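Long-range contacts in 2-dehydro-3-deoxy-D-arabinonate dehydratase (Sulfolobus solfataricus, PDB 2Q1A), which catalyses the dehydration of 2-dehydro-3-deoxy-D-arabinonate to 2,5-dioxopentanoate, a magnesium-assisted step in pentose oxidation to 2-oxoglutarate: residues Arg87-Glu92 with Ser166-Glu171; Trp139-Pro144 with Ala257-Arg262. All blocks are in the same frame, centred on the assembly; numbering follows the deposited sequence.

Interaction 1 (Arg87-Glu92 with Ser166-Glu171); sequences RERYSE and SARDLE. With 2KT (2-ketobutyric acid), chain C.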
ATOM      1  N   ARG A  87     -43.088  23.441   3.796  1.00 82.52           N
ATOM      2  CA  ARG A  87     -43.411  24.611   2.964  1.00 83.70           C
ATOM      3  C   ARG A  87     -43.141  25.893   3.750  1.00 84.46           C
ATOM      4  O   ARG A  87     -42.672  26.893   3.198  1.00 84.59           O
ATOM      5  CB  ARG A  87     -44.884  24.615   2.542  1.00 83.68           C
ATOM      6  CG  ARG A  87     -45.357  23.414   1.744  1.00 84.11           C
ATOM      7  CD  ARG A  87     -46.515  23.788   0.815  1.00 84.75           C
ATOM      8  NE  ARG A  87     -47.611  24.471   1.505  1.00 85.42           N
ATOM      9  CZ  ARG A  87     -48.674  23.867   2.034  1.00 85.64           C
ATOM     10  NH1 ARG A  87     -49.611  24.591   2.636  1.00 85.73           N
ATOM     11  NH2 ARG A  87     -48.810  22.548   1.964  1.00 85.65           N
ATOM     12  N   GLU A  88     -43.443  25.836   5.048  1.00 85.39           N
ATOM     13  CA  GLU A  88     -43.333  26.972   5.955  1.00 86.24           C
ATOM     14  C   GLU A  88     -41.927  27.164   6.535  1.00 86.58           C
ATOM     15  O   GLU A  88     -41.733  28.027   7.396  1.00 86.76           O
ATOM     16  CB  GLU A  88     -44.357  26.834   7.089  1.00 86.23           C
ATOM     17  CG  GLU A  88     -45.817  26.879   6.636  1.00 86.58           C
ATOM     18  CD  GLU A  88     -46.784  26.438   7.727  1.00 86.75           C
ATOM     19  OE1 GLU A  88     -46.485  25.430   8.437  1.00 87.68           O
ATOM     20  OE2 GLU A  88     -47.847  27.095   7.871  1.00 87.14           O
ATOM     21  N   ARG A  89     -40.958  26.364   6.074  1.00 87.01           N
ATOM     22  CA  ARG A  89     -39.550  26.547   6.451  1.00 87.34           C
ATOM     23  C   ARG A  89     -39.143  27.979   6.109  1.00 87.66           C
ATOM     24  O   ARG A  89     -38.865  28.301   4.949  1.00 87.72           O
ATOM     25  CB  ARG A  89     -38.642  25.530   5.748  1.00 87.27           C
ATOM     26  CG  ARG A  89     -37.164  25.616   6.132  1.00 86.89           C
ATOM     27  CD  ARG A  89     -36.296  24.966   5.070  1.00 86.19           C
ATOM     28  NE  ARG A  89     -34.864  25.181   5.272  1.00 85.48           N
ATOM     29  CZ  ARG A  89     -34.045  24.317   5.869  1.00 85.35           C
ATOM     30  NH1 ARG A  89     -34.509  23.167   6.344  1.00 85.21           N
ATOM     31  NH2 ARG A  89     -32.757  24.603   5.996  1.00 84.96           N
ATOM     32  N   TYR A  90     -39.125  28.819   7.144  1.00 88.05           N
ATOM     33  CA  TYR A  90     -39.009  30.279   7.030  1.00 88.38           C
ATOM     34  C   TYR A  90     -40.191  30.879   6.250  1.00 88.40           C
ATOM     35  O   TYR A  90     -40.149  31.003   5.022  1.00 88.42           O
ATOM     36  CB  TYR A  90     -37.641  30.709   6.462  1.00 88.58           C
ATOM     37  CG  TYR A  90     -37.191  32.076   6.930  1.00 88.98           C
ATOM     38  CD1 TYR A  90     -36.941  32.328   8.284  1.00 89.30           C
ATOM     39  CD2 TYR A  90     -37.009  33.120   6.021  1.00 89.46           C
ATOM     40  CE1 TYR A  90     -36.530  33.590   8.723  1.00 89.48           C
ATOM     41  CE2 TYR A  90     -36.598  34.389   6.447  1.00 89.71           C
ATOM     42  CZ  TYR A  90     -36.360  34.614   7.800  1.00 89.50           C
ATOM     43  OH  TYR A  90     -35.953  35.858   8.225  1.00 89.29           O
ATOM     44  N   SER A  91     -41.250  31.224   6.984  1.00 88.42           N
ATOM     45  CA  SER A  91     -42.475  31.795   6.411  1.00 88.33           C
ATOM     46  C   SER A  91     -42.408  33.313   6.315  1.00 88.18           C
ATOM     47  O   SER A  91     -43.047  33.914   5.448  1.00 88.22           O
ATOM     48  CB  SER A  91     -43.701  31.405   7.243  1.00 88.36           C
ATOM     49  OG  SER A  91     -44.147  30.099   6.930  1.00 88.46           O
ATOM     50  N   GLU A  92     -41.637  33.919   7.215  1.00 87.96           N
ATOM     51  CA  GLU A  92     -41.523  35.373   7.320  1.00 87.73           C
ATOM     52  C   GLU A  92     -41.084  36.017   6.004  1.00 87.19           C
ATOM     53  O   GLU A  92     -40.242  35.466   5.293  1.00 87.23           O
ATOM     54  CB  GLU A  92     -40.540  35.741   8.438  1.00 87.91           C
ATOM     55  CG  GLU A  92     -40.529  37.222   8.803  1.00 88.74           C
ATOM     56  CD  GLU A  92     -39.205  37.667   9.390  1.00 89.83           C
ATOM     57  OE1 GLU A  92     -38.953  37.381  10.581  1.00 90.31           O
ATOM     58  OE2 GLU A  92     -38.420  38.312   8.659  1.00 90.21           O
ATOM     59  N   SER A 166     -27.579  23.047  10.196  1.00 35.95           N
ATOM     60  CA  SER A 166     -27.798  24.155   9.249  1.00 36.54           C
ATOM     61  C   SER A 166     -27.692  25.553   9.876  1.00 36.84           C
ATOM     62  O   SER A 166     -28.409  25.864  10.832  1.00 36.94           O
ATOM     63  CB  SER A 166     -29.169  24.012   8.566  1.00 36.47           C
ATOM     64  OG  SER A 166     -29.432  22.674   8.169  1.00 36.17           O
ATOM     65  N   ALA A 167     -26.805  26.390   9.329  1.00 37.29           N
ATOM     66  CA  ALA A 167     -26.770  27.827   9.654  1.00 37.66           C
ATOM     67  C   ALA A 167     -27.961  28.540   9.006  1.00 38.15           C
ATOM     68  O   ALA A 167     -27.828  29.204   7.970  1.00 38.19           O
ATOM     69  CB  ALA A 167     -25.453  28.459   9.210  1.00 37.38           C
ATOM     70  N   ARG A 168     -29.126  28.391   9.635  1.00 38.80           N
ATOM     71  CA  ARG A 168     -30.398  28.896   9.119  1.00 39.25           C
ATOM     72  C   ARG A 168     -30.430  30.401   8.828  1.00 39.34           C
ATOM     73  O   ARG A 168     -31.113  30.843   7.899  1.00 39.41           O
ATOM     74  CB  ARG A 168     -31.534  28.509  10.069  1.00 39.61           C
ATOM     75  CG  ARG A 168     -31.791  26.996  10.159  1.00 40.84           C
ATOM     76  CD  ARG A 168     -32.342  26.444   8.851  1.00 42.86           C
ATOM     77  NE  ARG A 168     -33.451  27.262   8.367  1.00 45.09           N
ATOM     78  CZ  ARG A 168     -34.726  27.067   8.692  1.00 46.39           C
ATOM     79  NH1 ARG A 168     -35.069  26.059   9.487  1.00 46.57           N
ATOM     80  NH2 ARG A 168     -35.663  27.876   8.214  1.00 46.77           N
ATOM     81  N   ASP A 169     -29.694  31.190   9.605  1.00 39.51           N
ATOM     82  CA  ASP A 169     -29.671  32.637   9.371  1.00 39.78           C
ATOM     83  C   ASP A 169     -29.043  32.996   8.033  1.00 39.77           C
ATOM     84  O   ASP A 169     -29.530  33.902   7.348  1.00 39.89           O
ATOM     85  CB  ASP A 169     -29.003  33.405  10.523  1.00 39.63           C
ATOM     86  CG  ASP A 169     -27.562  32.992  10.756  1.00 40.16           C
ATOM     87  OD1 ASP A 169     -27.284  31.769  10.771  1.00 40.24           O
ATOM     88  OD2 ASP A 169     -26.712  33.896  10.942  1.00 39.93           O
ATOM     89  N   LEU A 170     -27.983  32.274   7.657  1.00 39.74           N
ATOM     90  CA  LEU A 170     -27.284  32.511   6.387  1.00 39.58           C
ATOM     91  C   LEU A 170     -28.146  32.141   5.177  1.00 39.55           C
ATOM     92  O   LEU A 170     -28.192  32.873   4.189  1.00 39.46           O
ATOM     93  CB  LEU A 170     -25.946  31.767   6.351  1.00 39.59           C
ATOM     94  CG  LEU A 170     -24.856  32.140   7.363  1.00 39.59           C
ATOM     95  CD1 LEU A 170     -23.559  31.435   6.999  1.00 38.95           C
ATOM     96  CD2 LEU A 170     -24.630  33.656   7.454  1.00 39.99           C
ATOM     97  N   GLU A 171     -28.833  31.007   5.271  1.00 39.65           N
ATOM     98  CA  GLU A 171     -29.779  30.586   4.251  1.00 39.88           C
ATOM     99  C   GLU A 171     -30.882  31.625   4.047  1.00 40.41           C
ATOM    100  O   GLU A 171     -31.276  31.904   2.910  1.00 40.65           O
ATOM    101  CB  GLU A 171     -30.386  29.231   4.622  1.00 39.74           C
ATOM    102  CG  GLU A 171     -31.612  28.832   3.803  1.00 39.35           C
ATOM    103  CD  GLU A 171     -32.266  27.566   4.309  1.00 39.54           C
ATOM    104  OE1 GLU A 171     -31.729  26.946   5.256  1.00 40.05           O
ATOM    105  OE2 GLU A 171     -33.323  27.186   3.764  1.00 38.93           O
TER
HETATM  106  C4  2KT C 295     -33.037  22.504   3.128  1.00 32.91           C
HETATM  107  C3  2KT C 295     -34.030  21.727   3.400  1.00 33.61           C
HETATM  108  C2  2KT C 295     -33.750  20.790   4.214  1.00 33.46           C
HETATM  109  O3  2KT C 295     -32.594  20.596   4.599  1.00 33.80           O
HETATM  110  C   2KT C 295     -34.721  19.989   4.672  1.00 33.19           C
HETATM  111  OXT 2KT C 295     -35.906  20.154   4.302  1.00 33.38           O
HETATM  112  O   2KT C 295     -34.426  19.072   5.477  1.00 33.19           O
HETATM  113  O   HOH W   1     -38.164  28.186   9.790  1.00 46.27           O
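Arg89 grips Glu171 side-on in a two-pronged salt bridge. Arg89 NH2 donates to Glu171 OE1 at 2.7 Å along a nearly straight path (173° at the hydrogen). Arg89 NE reaches Glu171 OE2 at 2.9 Å. Each oxygen accepts through its syn lone pair and sits close to the guanidinium plane, so paired bonds fix the rotation of the arginine head. An extended chain with CG opposite the backbone N (chi1 -178°) carries that head from the loop into the site. Arg168 NE adds a longer ionic contact of 3.6 Å to Glu171 OE1, so one carboxylate serves both arginines and probably offsets their like charge.

Stacking supplies the second element. Bends at chi2 and chi3 lay the Arg168 guanidinium flat on that of Arg89, with centres 4.0 Å apart and planes 20° from parallel. Over the opposite face lies 2-ketobutyrate, its C4 3.4 Å from Arg89 CZ. This layering lies in the active site of this FAH-family enzyme: the loop after strand 76-80 meets the start of helix 168-173, and Arg89 NH1 also pairs with the magnesium ligand Glu143. A leucine replacing Arg89 would probably leave Glu171 and Glu143 without this positive mate and strip Arg168 and the ligand of the flat group between them.

A van der Waals contact and a water bridge complete the interface. Arg168 NH2 rests against Arg89 CG at 3.4 Å. A water accepts hydrogen bonds from Tyr90 N, at 2.9 Å, and from Arg168 NH2, at 3.0 Å, linking loop backbone to helix side chain.

Interaction 2 (Trp139-Pro144 with Ala257-Arg262); sequences WTLPEP and AIVPGR. With MG (magnesium ion), chain B; 2KT (2-ketobutyric acid), chain C.
Trp139-Pro144 and the Ile258-Arg262 part of the loop run antiparallel, 174° apart end to end, with Trp139 facing Arg262, Leu141 facing Pro260 and Pro144 facing Ile258. The CA atoms of Trp139 and Arg262 are 7.4 Å apart, and no direct hydrogen bond joins the segments: in this part of the FAH fold the loop after strand 250-253 packs along the start of strand 140-150 through side chains, loop carbonyls and water. One water donates to Pro142 O at 3.0 Å and to Ile258 O at 2.8 Å, joining two acceptors that cannot bond each other directly. A second bridges Pro144 O and Ala257 N.

The apolar pairs follow the same register. Leu141 and Pro260 slide past one another in opposite senses, Leu141 CD2 lying 3.8 Å from Pro260 CB. The Pro144 ring crosses Ile258 at about a right angle, with Pro144 CG 3.8 Å from Ile258 CB.

At the other end, Arg262 lies over the Trp139 indole. Its CD makes a CH-pi contact 3.5 Å from the centroid of the six-membered ring and 9° off the normal. The guanidinium, only 13° from the ring plane, reaches back over Trp139 CB. Arg262 O also lies over the indole face, and the poor angle at Trp139 NE1 rules out a hydrogen bond there.

Glu143 turns to the metal site and makes no contact with 257-262. Extended beyond CG, it offers one oxygen to the magnesium ion, which O3 and O of 2-ketobutyrate, a water, Glu145 and Asp164 also bind; Glu143 OE2 sits 2.1 Å from the magnesium.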
ATOM      1  N   TRP A 139     -27.727  31.914  14.190  1.00 41.09           N
ATOM      2  CA  TRP A 139     -28.905  31.047  14.285  1.00 40.49           C
ATOM      3  C   TRP A 139     -28.721  29.701  13.558  1.00 40.30           C
ATOM      4  O   TRP A 139     -29.051  29.562  12.374  1.00 40.64           O
ATOM      5  CB  TRP A 139     -30.157  31.796  13.795  1.00 40.09           C
ATOM      6  CG  TRP A 139     -31.439  31.007  13.844  1.00 39.70           C
ATOM      7  CD1 TRP A 139     -31.859  30.171  14.844  1.00 39.54           C
ATOM      8  CD2 TRP A 139     -32.478  31.005  12.856  1.00 39.49           C
ATOM      9  NE1 TRP A 139     -33.088  29.634  14.529  1.00 39.84           N
ATOM     10  CE2 TRP A 139     -33.491  30.129  13.316  1.00 39.32           C
ATOM     11  CE3 TRP A 139     -32.650  31.655  11.624  1.00 39.39           C
ATOM     12  CZ2 TRP A 139     -34.663  29.890  12.591  1.00 39.36           C
ATOM     13  CZ3 TRP A 139     -33.818  31.417  10.901  1.00 39.66           C
ATOM     14  CH2 TRP A 139     -34.810  30.537  11.388  1.00 39.66           C
ATOM     15  N   THR A 140     -28.205  28.715  14.289  1.00 39.80           N
ATOM     16  CA  THR A 140     -27.947  27.386  13.746  1.00 39.28           C
ATOM     17  C   THR A 140     -28.847  26.358  14.426  1.00 39.39           C
ATOM     18  O   THR A 140     -28.942  26.324  15.657  1.00 39.77           O
ATOM     19  CB  THR A 140     -26.443  26.997  13.888  1.00 39.23           C
ATOM     20  OG1 THR A 140     -25.633  27.878  13.094  1.00 37.67           O
ATOM     21  CG2 THR A 140     -26.195  25.559  13.455  1.00 38.64           C
ATOM     22  N   LEU A 141     -29.504  25.526  13.618  1.00 39.06           N
ATOM     23  CA  LEU A 141     -30.436  24.518  14.114  1.00 39.02           C
ATOM     24  C   LEU A 141     -30.058  23.107  13.672  1.00 39.13           C
ATOM     25  O   LEU A 141     -29.594  22.919  12.547  1.00 39.86           O
ATOM     26  CB  LEU A 141     -31.864  24.825  13.639  1.00 38.77           C
ATOM     27  CG  LEU A 141     -32.618  26.030  14.215  1.00 38.47           C
ATOM     28  CD1 LEU A 141     -34.016  26.118  13.600  1.00 37.46           C
ATOM     29  CD2 LEU A 141     -32.698  25.977  15.750  1.00 37.59           C
ATOM     30  N   PRO A 142     -30.251  22.110  14.551  1.00 39.05           N
ATOM     31  CA  PRO A 142     -30.048  20.739  14.100  1.00 38.88           C
ATOM     32  C   PRO A 142     -31.275  20.239  13.343  1.00 38.85           C
ATOM     33  O   PRO A 142     -32.403  20.586  13.702  1.00 39.16           O
ATOM     34  CB  PRO A 142     -29.874  19.964  15.408  1.00 38.93           C
ATOM     35  CG  PRO A 142     -30.670  20.746  16.419  1.00 38.70           C
ATOM     36  CD  PRO A 142     -30.649  22.182  15.973  1.00 38.95           C
ATOM     37  N   GLU A 143     -31.063  19.447  12.297  1.00 38.50           N
ATOM     38  CA  GLU A 143     -32.180  18.881  11.557  1.00 38.00           C
ATOM     39  C   GLU A 143     -32.209  17.353  11.692  1.00 37.95           C
ATOM     40  O   GLU A 143     -31.399  16.650  11.083  1.00 38.15           O
ATOM     41  CB  GLU A 143     -32.153  19.337  10.094  1.00 37.92           C
ATOM     42  CG  GLU A 143     -32.346  20.856   9.907  1.00 37.90           C
ATOM     43  CD  GLU A 143     -32.488  21.286   8.440  1.00 38.00           C
ATOM     44  OE1 GLU A 143     -32.626  22.507   8.181  1.00 36.87           O
ATOM     45  OE2 GLU A 143     -32.461  20.406   7.547  1.00 37.19           O
ATOM     46  N   PRO A 144     -33.134  16.835  12.515  1.00 37.73           N
ATOM     47  CA  PRO A 144     -33.248  15.392  12.728  1.00 37.61           C
ATOM     48  C   PRO A 144     -33.822  14.717  11.498  1.00 37.28           C
ATOM     49  O   PRO A 144     -34.931  15.046  11.076  1.00 37.51           O
ATOM     50  CB  PRO A 144     -34.223  15.277  13.909  1.00 37.75           C
ATOM     51  CG  PRO A 144     -35.008  16.534  13.894  1.00 37.63           C
ATOM     52  CD  PRO A 144     -34.119  17.597  13.306  1.00 37.92           C
ATOM     53  N   ALA A 257     -38.579  17.249   9.501  1.00 45.90           N
ATOM     54  CA  ALA A 257     -39.930  17.729   9.800  1.00 46.45           C
ATOM     55  C   ALA A 257     -39.988  18.523  11.111  1.00 46.86           C
ATOM     56  O   ALA A 257     -41.006  19.155  11.411  1.00 47.32           O
ATOM     57  CB  ALA A 257     -40.898  16.569   9.853  1.00 46.27           C
ATOM     58  N   ILE A 258     -38.904  18.482  11.886  1.00 46.90           N
ATOM     59  CA  ILE A 258     -38.853  19.156  13.181  1.00 46.88           C
ATOM     60  C   ILE A 258     -37.985  20.413  13.108  1.00 47.37           C
ATOM     61  O   ILE A 258     -36.756  20.334  12.985  1.00 47.30           O
ATOM     62  CB  ILE A 258     -38.372  18.210  14.316  1.00 46.78           C
ATOM     63  CG1 ILE A 258     -39.219  16.931  14.346  1.00 46.47           C
ATOM     64  CG2 ILE A 258     -38.428  18.925  15.655  1.00 46.53           C
ATOM     65  CD1 ILE A 258     -38.660  15.815  15.196  1.00 46.40           C
ATOM     66  N   VAL A 259     -38.645  21.566  13.177  1.00 47.93           N
ATOM     67  CA  VAL A 259     -37.991  22.861  13.045  1.00 48.62           C
ATOM     68  C   VAL A 259     -38.274  23.724  14.283  1.00 49.43           C
ATOM     69  O   VAL A 259     -39.363  24.291  14.407  1.00 49.66           O
ATOM     70  CB  VAL A 259     -38.452  23.607  11.757  1.00 48.56           C
ATOM     71  CG1 VAL A 259     -37.660  24.898  11.556  1.00 48.28           C
ATOM     72  CG2 VAL A 259     -38.325  22.708  10.527  1.00 48.31           C
ATOM     73  N   PRO A 260     -37.305  23.802  15.221  1.00 50.00           N
ATOM     74  CA  PRO A 260     -37.375  24.739  16.347  1.00 50.31           C
ATOM     75  C   PRO A 260     -37.550  26.195  15.899  1.00 50.75           C
ATOM     76  O   PRO A 260     -37.318  26.521  14.731  1.00 50.69           O
ATOM     77  CB  PRO A 260     -36.016  24.559  17.032  1.00 50.35           C
ATOM     78  CG  PRO A 260     -35.606  23.170  16.690  1.00 50.13           C
ATOM     79  CD  PRO A 260     -36.092  22.962  15.287  1.00 50.03           C
ATOM     80  N   GLY A 261     -37.957  27.054  16.832  1.00 51.12           N
ATOM     81  CA  GLY A 261     -38.226  28.459  16.537  1.00 51.51           C
ATOM     82  C   GLY A 261     -36.978  29.307  16.395  1.00 51.94           C
ATOM     83  O   GLY A 261     -35.868  28.856  16.685  1.00 52.02           O
ATOM     84  N   ARG A 262     -37.180  30.548  15.952  1.00 52.36           N
ATOM     85  CA  ARG A 262     -36.104  31.515  15.699  1.00 52.80           C
ATOM     86  C   ARG A 262     -35.206  31.769  16.919  1.00 52.78           C
ATOM     87  O   ARG A 262     -34.032  32.124  16.775  1.00 52.97           O
ATOM     88  CB  ARG A 262     -36.713  32.833  15.177  1.00 52.99           C
ATOM     89  CG  ARG A 262     -35.736  33.990  14.916  1.00 54.12           C
ATOM     90  CD  ARG A 262     -34.739  33.667  13.805  1.00 55.75           C
ATOM     91  NE  ARG A 262     -33.875  34.803  13.466  1.00 57.22           N
ATOM     92  CZ  ARG A 262     -32.766  35.145  14.123  1.00 58.07           C
ATOM     93  NH1 ARG A 262     -32.057  36.193  13.718  1.00 58.72           N
ATOM     94  NH2 ARG A 262     -32.363  34.458  15.188  1.00 57.93           N
TER
HETATM   95 MG    MG B 294     -32.089  19.027   6.064  1.00 26.37          MG
HETATM   96  C4  2KT C 295     -33.037  22.504   3.128  1.00 32.91           C
HETATM   97  C3  2KT C 295     -34.030  21.727   3.400  1.00 33.61           C
HETATM   98  C2  2KT C 295     -33.750  20.790   4.214  1.00 33.46           C
HETATM   99  O3  2KT C 295     -32.594  20.596   4.599  1.00 33.80           O
HETATM  100  C   2KT C 295     -34.721  19.989   4.672  1.00 33.19           C
HETATM  101  OXT 2KT C 295     -35.906  20.154   4.302  1.00 33.38           O
HETATM  102  O   2KT C 295     -34.426  19.072   5.477  1.00 33.19           O
HETATM  103  O   HOH W   2     -34.677  22.090  12.368  1.00 35.04           O
HETATM  104  O   HOH W   3     -37.758  15.022  10.982  1.00 38.36           O
HETATM  105  O   HOH W   4     -32.043  17.457   4.519  1.00 34.10           O

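From the N terminus, the order is 87-92, 139-144, 166-171, 257-262, so the contacts cross. Interaction 1 closes a loop of 73 intervening residues, and interaction 2, which starts within that loop, closes one of 112 and ends beyond it. The inner segments lie on strand 140-150 and at the end of its antiparallel neighbour 156-167, running on into helix 168-173; Leu141 N and Ser166 O, 3.0 Å apart, probably share a hydrogen bond. The outer segments are loops following strands 76-80 and 250-253. The Arg89-Glu143 salt bridge and the packing of Arg168 NH1 on Val259 CG1, 3.5 Å apart, tie both loops to these elements around the bound 2-ketobutyrate.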